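Local coordinates for protein EF-P arginine 32 rhamnosyl-transferase (Pseudomonas putida KT2440, PDB 5NV8) that belongs to the EarP family of rhamnosyltransferases, proteins of the GT-B type with two Rossmann-like domains facing each other across a cleft, at residues I31-R36 / R284-F289; R273-C278 / V290-A295. All blocks are in the same frame, centred on the assembly; numbering follows the deposited sequence.

How the interactions relate
Both contacts are buried, each about 7 Å between its centre and that of the chain, and both use helix 287-295, interaction 1 at its N-terminal end and interaction 2 further along. Interaction 1 is largely polar: an arginine-carboxylate pair spans the interdomain cleft, joining helix 30-43 to the TRH-binding start of helix 287-295. Interaction 2 is a local, mostly apolar helix-helix contact with helix 268-277, and its polar component is a bridging water. The two meet at R36 and R291, whose NH1 atoms are close together; E166 forms salt bridges with both guanidinium groups, so the neighbouring positive charges share one carboxylate.

Interaction 1: residues I31-R36 / R284-F289; sequences IGVTWR and RGEDSF. With TRH (2'-deoxy-thymidine-beta-L-rhamnose), chain B.
G32, V33 and R36 of helix 30-43 meet E286 and D287 where helix 287-295 begins, a pairing across the cleft of a GT-B fold in which the helix start also holds the diphosphate of TRH. G32 has no side chain, and its CA lies 3.8 Å from O3' of the TRH deoxyribose, so the helix backbone closes in directly on the sugar next to D287. V33 supplies the apolar part. Its CG2, set beside the backbone N, reaches 3.7 Å from CG of E286, the two side chains crossing at about a right angle, and lies a little farther from CB of D287. R36 carries the main grip. Its CG stands anti to the backbone N, and a bend about the CG-CD bond (chi3 -51°) presents the guanidinium side-on to D287. R36 NE meets D287 OD1 at 2.7 Å, somewhat tilted from both planes, while R36 NH2 approaches the syn lone pair of D287 OD2 at 2.8 Å. With the guanidinium and carboxylate planes only 13° apart, this two-bond salt bridge fixes the rotation of the D287 carboxylate; R36 has a second carboxylate partner in E166, which forms a salt bridge with NH1. OD2 also accepts a weak bond from TRH O3', making R36 a second-shell residue that positions a ligand contact. Next to this pair along the chain, the backbone N atoms of E286 and D287 converge on O1P of TRH, and S288 N donates to O2P at 2.6 Å. These amides and the start of the helix would probably help to offset the phosphate charge. The rhamnose-side phosphate is met by R284, just ahead of G285 and E286: its NH2 donates to O3P at 2.8 Å, almost straight (170°) and in the guanidinium plane.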
loop_
_atom_site.group_PDB
_atom_site.type_symbol
_atom_site.label_atom_id
_atom_site.label_comp_id
_atom_site.label_asym_id
_atom_site.label_seq_id
_atom_site.Cartn_x
_atom_site.Cartn_y
_atom_site.Cartn_z
ATOM N N ILE A 31 9.218 -1.500 -9.982
ATOM C CA ILE A 31 9.738 -0.138 -9.979
ATOM C C ILE A 31 9.288 0.601 -8.724
ATOM O O ILE A 31 9.998 1.483 -8.226
ATOM C CB ILE A 31 9.303 0.593 -11.266
ATOM C CG1 ILE A 31 9.722 2.067 -11.233
ATOM C CG2 ILE A 31 7.803 0.455 -11.481
ATOM C CD1 ILE A 31 9.208 2.877 -12.410
ATOM N N GLY A 32 8.123 0.245 -8.179
ATOM C CA GLY A 32 7.651 0.905 -6.972
ATOM C C GLY A 32 8.587 0.717 -5.794
ATOM O O GLY A 32 8.838 1.656 -5.035
ATOM N N VAL A 33 9.127 -0.490 -5.632
ATOM C CA VAL A 33 10.045 -0.747 -4.526
ATOM C C VAL A 33 11.424 -0.165 -4.815
ATOM O O VAL A 33 12.071 0.396 -3.925
ATOM C CB VAL A 33 10.114 -2.257 -4.231
ATOM C CG1 VAL A 33 11.175 -2.546 -3.183
ATOM C CG2 VAL A 33 8.762 -2.768 -3.760
ATOM N N THR A 34 11.896 -0.277 -6.059
ATOM C CA THR A 34 13.246 0.184 -6.369
ATOM C C THR A 34 13.323 1.706 -6.393
ATOM O O THR A 34 14.304 2.290 -5.918
ATOM C CB THR A 34 13.714 -0.402 -7.702
ATOM O OG1 THR A 34 12.750 -0.123 -8.725
ATOM C CG2 THR A 34 13.899 -1.907 -7.581
ATOM N N TRP A 35 12.300 2.367 -6.937
ATOM C CA TRP A 35 12.279 3.826 -6.936
ATOM C C TRP A 35 12.155 4.381 -5.521
ATOM O O TRP A 35 12.704 5.447 -5.226
ATOM C CB TRP A 35 11.140 4.328 -7.830
ATOM C CG TRP A 35 10.873 5.807 -7.785
ATOM C CD1 TRP A 35 9.671 6.411 -7.556
ATOM C CD2 TRP A 35 11.817 6.866 -7.999
ATOM N NE1 TRP A 35 9.807 7.777 -7.601
ATOM C CE2 TRP A 35 11.115 8.084 -7.871
ATOM C CE3 TRP A 35 13.188 6.905 -8.279
ATOM C CZ2 TRP A 35 11.735 9.324 -8.015
ATOM C CZ3 TRP A 35 13.802 8.138 -8.420
ATOM C CH2 TRP A 35 13.077 9.330 -8.284
ATOM N N ARG A 36 11.458 3.670 -4.629
ATOM C CA ARG A 36 11.365 4.115 -3.240
ATOM C C ARG A 36 12.694 3.933 -2.516
ATOM O O ARG A 36 13.155 4.835 -1.806
ATOM C CB ARG A 36 10.252 3.356 -2.514
ATOM C CG ARG A 36 10.134 3.710 -1.045
ATOM C CD ARG A 36 8.953 3.012 -0.379
ATOM N NE ARG A 36 7.700 3.186 -1.114
ATOM C CZ ARG A 36 7.035 4.334 -1.207
ATOM N NH1 ARG A 36 7.499 5.428 -0.617
ATOM N NH2 ARG A 36 5.904 4.388 -1.896
ATOM N N ARG A 284 -2.830 -3.550 -2.515
ATOM C CA ARG A 284 -2.489 -4.795 -3.190
ATOM C C ARG A 284 -0.973 -4.891 -3.314
ATOM O O ARG A 284 -0.235 -3.982 -2.921
ATOM C CB ARG A 284 -3.138 -4.860 -4.573
ATOM C CG ARG A 284 -2.499 -3.890 -5.545
ATOM C CD ARG A 284 -2.855 -4.179 -6.985
ATOM N NE ARG A 284 -1.825 -3.675 -7.888
ATOM C CZ ARG A 284 -2.047 -3.321 -9.148
ATOM N NH1 ARG A 284 -3.269 -3.412 -9.654
ATOM N NH2 ARG A 284 -1.051 -2.870 -9.897
ATOM N N GLY A 285 -0.519 -6.008 -3.872
ATOM C CA GLY A 285 0.868 -6.112 -4.301
ATOM C C GLY A 285 1.840 -6.070 -3.140
ATOM O O GLY A 285 1.665 -6.749 -2.122
ATOM N N GLU A 286 2.880 -5.250 -3.290
ATOM C CA GLU A 286 3.999 -5.235 -2.354
ATOM C C GLU A 286 4.132 -3.907 -1.618
ATOM O O GLU A 286 4.102 -3.891 -0.383
ATOM C CB GLU A 286 5.297 -5.562 -3.101
ATOM C CG GLU A 286 6.554 -5.355 -2.278
ATOM C CD GLU A 286 7.439 -6.583 -2.259
ATOM O OE1 GLU A 286 8.537 -6.517 -1.668
ATOM O OE2 GLU A 286 7.033 -7.614 -2.835
ATOM N N ASP A 287 4.285 -2.793 -2.337
ATOM C CA ASP A 287 4.627 -1.533 -1.684
ATOM C C ASP A 287 3.401 -0.847 -1.086
ATOM O O ASP A 287 3.439 -0.398 0.065
ATOM C CB ASP A 287 5.336 -0.607 -2.674
ATOM C CG ASP A 287 5.784 0.692 -2.037
ATOM O OD1 ASP A 287 6.694 0.657 -1.176
ATOM O OD2 ASP A 287 5.224 1.749 -2.393
ATOM N N SER A 288 2.310 -0.751 -1.855
ATOM C CA SER A 288 1.087 -0.159 -1.318
ATOM C C SER A 288 0.570 -0.946 -0.124
ATOM O O SER A 288 -0.060 -0.375 0.775
ATOM C CB SER A 288 0.012 -0.079 -2.400
ATOM O OG SER A 288 -0.496 -1.365 -2.716
ATOM N N PHE A 289 0.826 -2.255 -0.105
ATOM C CA PHE A 289 0.522 -3.077 1.062
ATOM C C PHE A 289 1.196 -2.524 2.315
ATOM O O PHE A 289 0.567 -2.412 3.375
ATOM C CB PHE A 289 0.963 -4.517 0.788
ATOM C CG PHE A 289 0.815 -5.435 1.959
ATOM C CD1 PHE A 289 -0.348 -5.448 2.708
ATOM C CD2 PHE A 289 1.840 -6.302 2.304
ATOM C CE1 PHE A 289 -0.482 -6.300 3.786
ATOM C CE2 PHE A 289 1.712 -7.156 3.380
ATOM C CZ PHE A 289 0.548 -7.155 4.122
HETATM O O4P TRH B . 0.312 -5.039 -7.796
HETATM P P2 TRH B . 1.446 -4.106 -7.577
HETATM O O3P TRH B . 1.543 -2.985 -8.740
HETATM O O1 TRH B . 2.865 -4.864 -7.496
HETATM C C1 TRH B . 2.881 -6.297 -7.658
HETATM C C2 TRH B . 4.288 -6.859 -7.412
HETATM O O2 TRH B . 5.294 -5.965 -7.891
HETATM C C3 TRH B . 4.468 -8.183 -8.164
HETATM O O3 TRH B . 4.784 -7.915 -9.536
HETATM C C4 TRH B . 3.177 -8.973 -8.102
HETATM O O4 TRH B . 2.820 -9.183 -6.724
HETATM O OPP TRH B . 1.250 -3.283 -6.200
HETATM P P TRH B . 2.493 -2.509 -5.555
HETATM O O1P TRH B . 3.610 -3.402 -5.158
HETATM O O2P TRH B . 1.933 -1.667 -4.297
HETATM O "O5'" TRH B . 2.953 -1.384 -6.609
HETATM C "C5'" TRH B . 2.190 -0.188 -6.750
HETATM C "C4'" TRH B . 3.153 0.985 -6.831
HETATM O "O4'" TRH B . 2.436 2.059 -7.499
HETATM C "C3'" TRH B . 3.410 1.505 -5.431
HETATM O "O3'" TRH B . 4.499 2.435 -5.462
HETATM C "C2'" TRH B . 2.119 2.264 -5.225
HETATM C "C1'" TRH B . 2.265 3.080 -6.485
HETATM N N11 TRH B . 1.104 3.940 -6.801
HETATM C C21 TRH B . 1.323 5.233 -7.070
HETATM O O21 TRH B . 2.465 5.688 -7.041
HETATM N N31 TRH B . 0.261 6.076 -7.383
HETATM C C41 TRH B . -1.041 5.591 -7.424
HETATM O O41 TRH B . -1.962 6.358 -7.701
HETATM C C51 TRH B . -1.274 4.251 -7.149
HETATM C C5A TRH B . -2.571 3.756 -7.189
HETATM C C61 TRH B . -0.202 3.416 -6.839
#

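Interaction 2: residues R273-C278 / V290-A295; sequences RLLWSC and VRAQWA
L275 and A295 carry most of the contact between helices 268-277 and 287-295, with W276 closing one flank. The helix segments cross at -47° with a closest approach of 9.1 Å between their axes, close enough for an alanine to be met directly by its neighbours. L275 points at the other helix, with CG anti to its own carbonyl carbon (chi1 -63°) and CD1 extended beyond it (chi2 175°), so that CD1 reaches the partner backbone between R291 and A292. There the methyl sits 3.7 Å from CB of R291 and equally close to A292 N, so it packs as much on main chain as on side chains. Nearer its root, CB of L275 lies 3.9 Å from CB of A295. The same A295 methyl meets the indole of W276 at the ring edge, in its plane, 3.7 Å from CD1. Alongside this apolar contact, a water accepts a weak bond from W276 NE1 and donates to R291 O at 2.7 Å, linking the two helices through a backbone carbonyl. The R291 guanidinium turns elsewhere, to a salt bridge with E166. In the fold, strand 280-284 runs between the two helices in sequence, and helix 287-295 then leads to the adjacent parallel strand 299-302 in a beta-alpha-beta unit; L275 also touches S202 of strand 199-203, and W276 leans on L169 and R173 of helix 169-177.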
loop_
_atom_site.group_PDB
_atom_site.type_symbol
_atom_site.label_atom_id
_atom_site.label_comp_id
_atom_site.label_asym_id
_atom_site.label_seq_id
_atom_site.Cartn_x
_atom_site.Cartn_y
_atom_site.Cartn_z
ATOM N N ARG A 273 -0.699 10.623 0.730
ATOM C CA ARG A 273 -1.723 11.549 1.202
ATOM C C ARG A 273 -3.116 10.960 1.018
ATOM O O ARG A 273 -4.003 11.170 1.855
ATOM C CB ARG A 273 -1.601 12.888 0.470
ATOM C CG ARG A 273 -0.173 13.416 0.339
ATOM C CD ARG A 273 -0.116 14.936 0.461
ATOM N NE ARG A 273 -0.261 15.603 -0.833
ATOM C CZ ARG A 273 -0.571 16.888 -0.984
ATOM N NH1 ARG A 273 -0.772 17.654 0.079
ATOM N NH2 ARG A 273 -0.683 17.409 -2.199
ATOM N N LEU A 274 -3.324 10.215 -0.069
ATOM C CA LEU A 274 -4.591 9.516 -0.263
ATOM C C LEU A 274 -4.843 8.519 0.862
ATOM O O LEU A 274 -5.912 8.524 1.483
ATOM C CB LEU A 274 -4.599 8.810 -1.619
ATOM C CG LEU A 274 -5.951 8.263 -2.090
ATOM C CD1 LEU A 274 -7.014 9.350 -2.061
ATOM C CD2 LEU A 274 -5.834 7.664 -3.479
ATOM N N LEU A 275 -3.859 7.657 1.142
ATOM C CA LEU A 275 -4.020 6.662 2.199
ATOM C C LEU A 275 -4.289 7.322 3.546
ATOM O O LEU A 275 -5.163 6.877 4.300
ATOM C CB LEU A 275 -2.778 5.774 2.281
ATOM C CG LEU A 275 -2.444 4.904 1.066
ATOM C CD1 LEU A 275 -1.123 4.179 1.279
ATOM C CD2 LEU A 275 -3.564 3.910 0.780
ATOM N N TRP A 276 -3.553 8.391 3.863
ATOM C CA TRP A 276 -3.742 9.092 5.128
ATOM C C TRP A 276 -5.113 9.752 5.230
ATOM O O TRP A 276 -5.566 10.037 6.343
ATOM C CB TRP A 276 -2.649 10.148 5.316
ATOM C CG TRP A 276 -1.248 9.618 5.210
ATOM C CD1 TRP A 276 -0.853 8.314 5.311
ATOM C CD2 TRP A 276 -0.054 10.380 4.978
ATOM N NE1 TRP A 276 0.510 8.219 5.160
ATOM C CE2 TRP A 276 1.023 9.472 4.951
ATOM C CE3 TRP A 276 0.207 11.743 4.790
ATOM C CZ2 TRP A 276 2.340 9.880 4.749
ATOM C CZ3 TRP A 276 1.516 12.146 4.589
ATOM C CH2 TRP A 276 2.566 11.218 4.570
ATOM N N SER A 277 -5.782 9.996 4.101
ATOM C CA SER A 277 -7.025 10.757 4.093
ATOM C C SER A 277 -8.266 9.896 4.298
ATOM O O SER A 277 -9.268 10.393 4.824
ATOM C CB SER A 277 -7.149 11.529 2.777
ATOM O OG SER A 277 -6.304 12.671 2.781
ATOM N N CYS A 278 -8.219 8.627 3.911
ATOM C CA CYS A 278 -9.381 7.751 3.922
ATOM C C CYS A 278 -9.466 6.967 5.231
ATOM O O CYS A 278 -8.468 6.739 5.917
ATOM C CB CYS A 278 -9.321 6.779 2.739
ATOM S SG CYS A 278 -9.054 7.538 1.139
ATOM N N VAL A 290 2.475 -2.157 2.209
ATOM C CA VAL A 290 3.209 -1.644 3.362
ATOM C C VAL A 290 2.897 -0.169 3.597
ATOM O O VAL A 290 2.781 0.280 4.745
ATOM C CB VAL A 290 4.718 -1.881 3.170
ATOM C CG1 VAL A 290 5.514 -1.208 4.279
ATOM C CG2 VAL A 290 5.019 -3.370 3.117
ATOM N N ARG A 291 2.761 0.608 2.520
ATOM C CA ARG A 291 2.418 2.021 2.660
ATOM C C ARG A 291 1.134 2.205 3.460
ATOM O O ARG A 291 1.037 3.117 4.289
ATOM C CB ARG A 291 2.283 2.662 1.281
ATOM C CG ARG A 291 3.600 2.819 0.548
ATOM C CD ARG A 291 4.337 4.038 1.052
ATOM N NE ARG A 291 5.531 3.683 1.805
ATOM C CZ ARG A 291 6.400 4.567 2.277
ATOM N NH1 ARG A 291 6.203 5.865 2.074
ATOM N NH2 ARG A 291 7.465 4.155 2.950
ATOM N N ALA A 292 0.138 1.348 3.229
ATOM C CA ALA A 292 -1.109 1.456 3.978
ATOM C C ALA A 292 -0.925 1.050 5.434
ATOM O O ALA A 292 -1.675 1.511 6.301
ATOM C CB ALA A 292 -2.197 0.607 3.320
ATOM N N GLN A 293 0.055 0.188 5.721
ATOM C CA GLN A 293 0.340 -0.158 7.110
ATOM C C GLN A 293 0.914 1.037 7.862
ATOM O O GLN A 293 0.547 1.284 9.017
ATOM C CB GLN A 293 1.287 -1.361 7.172
ATOM C CG GLN A 293 0.661 -2.668 6.680
ATOM C CD GLN A 293 1.636 -3.836 6.659
ATOM O OE1 GLN A 293 2.077 -4.311 7.705
ATOM N NE2 GLN A 293 1.973 -4.306 5.463
ATOM N N TRP A 294 1.809 1.797 7.222
ATOM C CA TRP A 294 2.294 3.037 7.816
ATOM C C TRP A 294 1.203 4.094 7.914
ATOM O O TRP A 294 1.286 4.970 8.781
ATOM C CB TRP A 294 3.476 3.597 7.019
ATOM C CG TRP A 294 4.640 2.646 6.852
ATOM C CD1 TRP A 294 5.326 2.397 5.699
ATOM C CD2 TRP A 294 5.254 1.830 7.865
ATOM N NE1 TRP A 294 6.324 1.481 5.927
ATOM C CE2 TRP A 294 6.301 1.117 7.247
ATOM C CE3 TRP A 294 5.021 1.635 9.230
ATOM C CZ2 TRP A 294 7.109 0.223 7.947
ATOM C CZ3 TRP A 294 5.822 0.746 9.920
ATOM C CH2 TRP A 294 6.854 0.051 9.278
ATOM N N ALA A 295 0.179 4.026 7.055
ATOM C CA ALA A 295 -0.925 4.980 7.132
ATOM C C ALA A 295 -1.697 4.855 8.442
ATOM O O ALA A 295 -2.281 5.840 8.910
ATOM C CB ALA A 295 -1.870 4.794 5.945
HETATM O O HOH W 1 1.440 5.653 3.478
#